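Local coordinates for RsbT co-antagonist protein RsbRA (Bacillus subtilis, PDB 2BNL) that acts in the stressosome as a positive regulator of sigma-B in salt and heat stress, stimulating RsbT kinase toward RsbS in vitro, here as its N-terminal globin-like domain, at residues E43-E48 with S68-R73. Sequence-based numbering, arbitrary orientation.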
ATOM      1  N   GLU A  43       8.332   2.719 -19.443  1.00 31.51           N
ATOM      2  CA  GLU A  43       9.217   1.564 -19.473  1.00 32.62           C
ATOM      3  C   GLU A  43      10.404   1.676 -18.477  1.00 32.69           C
ATOM      4  O   GLU A  43      10.740   0.751 -17.800  1.00 30.21           O
ATOM      5  CB  GLU A  43       9.683   1.276 -20.907  1.00 33.82           C
ATOM      6  CG  GLU A  43      10.599   0.088 -21.009  1.00 41.32           C
ATOM      7  CD  GLU A  43      11.218  -0.114 -22.401  1.00 47.13           C
ATOM      8  OE1 GLU A  43      10.444  -0.011 -23.365  1.00 48.59           O
ATOM      9  OE2 GLU A  43      12.486  -0.269 -22.512  1.00 48.73           O
ATOM     10  N   ASN A  44      10.993   2.836 -18.426  1.00 30.39           N
ATOM     11  CA  ASN A  44      12.123   3.096 -17.574  1.00 31.56           C
ATOM     12  C   ASN A  44      11.744   3.013 -16.094  1.00 31.11           C
ATOM     13  O   ASN A  44      12.513   2.578 -15.274  1.00 29.33           O
ATOM     14  CB  ASN A  44      12.754   4.442 -17.894  1.00 31.10           C
ATOM     15  CG  ASN A  44      13.581   4.444 -19.135  1.00 33.57           C
ATOM     16  OD1 ASN A  44      13.687   3.475 -19.869  1.00 34.18           O
ATOM     17  ND2 ASN A  44      14.099   5.599 -19.435  1.00 30.98           N
ATOM     18  N   ILE A  45      10.563   3.486 -15.769  1.00 31.70           N
ATOM     19  CA  ILE A  45      10.006   3.247 -14.426  1.00 34.29           C
ATOM     20  C   ILE A  45       9.814   1.777 -14.062  1.00 34.04           C
ATOM     21  O   ILE A  45      10.237   1.364 -12.977  1.00 32.77           O
ATOM     22  CB  ILE A  45       8.637   3.977 -14.224  1.00 35.41           C
ATOM     23  CG1 ILE A  45       8.845   5.482 -14.233  1.00 37.11           C
ATOM     24  CG2 ILE A  45       7.980   3.484 -12.947  1.00 36.71           C
ATOM     25  CD1 ILE A  45       7.617   6.236 -14.500  1.00 38.38           C
ATOM     26  N   SER A  46       9.231   0.991 -14.973  1.00 33.14           N
ATOM     27  CA  SER A  46       9.066  -0.434 -14.756  1.00 32.14           C
ATOM     28  C   SER A  46      10.392  -1.112 -14.605  1.00 31.84           C
ATOM     29  O   SER A  46      10.493  -2.009 -13.793  1.00 29.44           O
ATOM     30  CB  SER A  46       8.271  -1.046 -15.877  1.00 33.60           C
ATOM     31  OG  SER A  46       7.125  -0.208 -15.995  1.00 35.29           O
ATOM     32  N   LYS A  47      11.367  -0.730 -15.427  1.00 30.38           N
ATOM     33  CA  LYS A  47      12.689  -1.331 -15.361  1.00 31.51           C
ATOM     34  C   LYS A  47      13.403  -0.976 -14.040  1.00 30.53           C
ATOM     35  O   LYS A  47      14.047  -1.854 -13.469  1.00 33.03           O
ATOM     36  CB  LYS A  47      13.536  -0.996 -16.640  1.00 31.72           C
ATOM     37  CG  LYS A  47      15.004  -1.430 -16.527  1.00 36.14           C
ATOM     38  CD  LYS A  47      15.180  -2.904 -16.363  1.00 39.91           C
ATOM     39  CE  LYS A  47      16.744  -3.376 -16.550  1.00 42.44           C
ATOM     40  NZ  LYS A  47      17.008  -4.578 -15.735  1.00 44.05           N
ATOM     41  N   GLU A  48      13.314   0.253 -13.615  1.00 31.76           N
ATOM     42  CA  GLU A  48      13.940   0.722 -12.337  1.00 33.53           C
ATOM     43  C   GLU A  48      13.278  -0.046 -11.215  1.00 32.67           C
ATOM     44  O   GLU A  48      13.902  -0.428 -10.244  1.00 31.31           O
ATOM     45  CB  GLU A  48      13.643   2.176 -12.036  1.00 36.39           C
ATOM     46  CG  GLU A  48      14.705   3.242 -12.308  1.00 46.37           C
ATOM     47  CD  GLU A  48      14.283   4.672 -11.833  1.00 48.97           C
ATOM     48  OE1 GLU A  48      14.942   5.159 -10.851  1.00 47.20           O
ATOM     49  OE2 GLU A  48      13.323   5.312 -12.453  1.00 55.37           O
ATOM     50  N   SER A  68      15.279   5.397  -3.514  1.00 32.42           N
ATOM     51  CA  SER A  68      15.244   6.822  -3.308  1.00 34.94           C
ATOM     52  C   SER A  68      15.233   7.549  -4.664  1.00 33.25           C
ATOM     53  O   SER A  68      14.475   8.558  -4.845  1.00 34.61           O
ATOM     54  CB  SER A  68      16.477   7.231  -2.498  1.00 34.91           C
ATOM     55  OG  SER A  68      16.788   8.539  -2.716  1.00 43.58           O
ATOM     56  N   GLU A  69      16.061   7.086  -5.576  1.00 33.19           N
ATOM     57  CA  GLU A  69      16.057   7.594  -6.948  1.00 34.59           C
ATOM     58  C   GLU A  69      14.739   7.406  -7.695  1.00 33.94           C
ATOM     59  O   GLU A  69      14.289   8.338  -8.427  1.00 30.04           O
ATOM     60  CB  GLU A  69      17.155   6.985  -7.765  1.00 36.23           C
ATOM     61  CG  GLU A  69      17.479   7.919  -8.934  1.00 49.84           C
ATOM     62  CD  GLU A  69      18.535   9.092  -8.665  1.00 54.71           C
ATOM     63  OE1 GLU A  69      18.353  10.114  -7.882  1.00 51.54           O
ATOM     64  OE2 GLU A  69      19.616   8.978  -9.346  1.00 70.25           O
ATOM     65  N   LEU A  70      14.150   6.210  -7.585  1.00 31.42           N
ATOM     66  CA  LEU A  70      12.881   6.001  -8.262  1.00 31.76           C
ATOM     67  C   LEU A  70      11.805   6.967  -7.716  1.00 31.56           C
ATOM     68  O   LEU A  70      11.006   7.525  -8.506  1.00 29.71           O
ATOM     69  CB  LEU A  70      12.393   4.577  -8.126  1.00 32.66           C
ATOM     70  CG  LEU A  70      10.989   4.213  -8.653  1.00 37.36           C
ATOM     71  CD1 LEU A  70      10.975   4.572 -10.025  1.00 41.75           C
ATOM     72  CD2 LEU A  70      10.757   2.761  -8.586  1.00 42.05           C
ATOM     73  N   ALA A  71      11.753   7.152  -6.384  1.00 31.40           N
ATOM     74  CA  ALA A  71      10.697   7.965  -5.757  1.00 32.72           C
ATOM     75  C   ALA A  71      10.858   9.424  -6.125  1.00 32.13           C
ATOM     76  O   ALA A  71       9.874  10.116  -6.451  1.00 31.80           O
ATOM     77  CB  ALA A  71      10.730   7.769  -4.241  1.00 32.20           C
ATOM     78  N   LEU A  72      12.082   9.905  -6.075  1.00 31.06           N
ATOM     79  CA  LEU A  72      12.402  11.259  -6.465  1.00 31.81           C
ATOM     80  C   LEU A  72      12.063  11.591  -7.907  1.00 31.53           C
ATOM     81  O   LEU A  72      11.473  12.620  -8.215  1.00 30.92           O
ATOM     82  CB  LEU A  72      13.884  11.536  -6.214  1.00 31.71           C
ATOM     83  CG  LEU A  72      14.453  12.909  -6.520  1.00 33.85           C
ATOM     84  CD1 LEU A  72      13.766  14.007  -5.792  1.00 35.86           C
ATOM     85  CD2 LEU A  72      15.951  13.008  -6.390  1.00 35.14           C
ATOM     86  N   ARG A  73      12.355  10.649  -8.798  1.00 31.47           N
ATOM     87  CA  ARG A  73      11.994  10.814 -10.216  1.00 31.57           C
ATOM     88  C   ARG A  73      10.491  10.881 -10.347  1.00 30.07           C
ATOM     89  O   ARG A  73       9.958  11.732 -11.108  1.00 32.00           O
ATOM     90  CB  ARG A  73      12.530   9.613 -11.023  1.00 32.85           C
ATOM     91  CG  ARG A  73      12.488   9.699 -12.506  1.00 40.91           C
ATOM     92  CD  ARG A  73      13.058   8.289 -13.142  1.00 47.65           C
ATOM     93  NE  ARG A  73      12.195   8.030 -14.281  1.00 57.90           N
ATOM     94  CZ  ARG A  73      12.161   6.952 -15.119  1.00 56.29           C
ATOM     95  NH1 ARG A  73      12.970   5.843 -14.907  1.00 49.20           N
ATOM     96  NH2 ARG A  73      11.243   7.010 -16.173  1.00 36.29           N
TER
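Glu48 and Arg73 reach toward each other from two nearly antiparallel helices, 39-54 and 64-76, whose segment axes lie 10.8 Å apart, and join in a salt bridge. Arg73 holds CG anti to its backbone N (chi1 -169°) and runs extended through chi2; a bend at chi3 (141°) then turns the guanidinium toward Asn44, Ile45 and Glu48. Its NH1 donates to Glu48 OE2 with an N-H...O angle of only 130°; the 2.5 Å between them is unusually short and its exact value doubtful. Although carboxylate and guanidinium planes are almost parallel, they are not coplanar: OE2 is met from above the carboxylate plane and lies out of the guanidinium plane as well. Leu70 CD1 lies over the opposite face of the carboxylate, 3.5 Å from Glu48 OE2. Ile45 covers one face of the guanidinium near its rim, with CG1 3.4 Å from Arg73 NH2, while Asn44 CA sits in plane at the edge and Asn44 C comes within 3.3 Å of NH1. Asn44 OD1 accepts a hydrogen bond from Gln40. The arginine thus links two helices of the globin-like domain through one bent, off-plane salt bridge and a weak hydrogen bond from NH2 to Val41 O, and the buried Ile45 and Leu70 may lower the polarity around the ion pair.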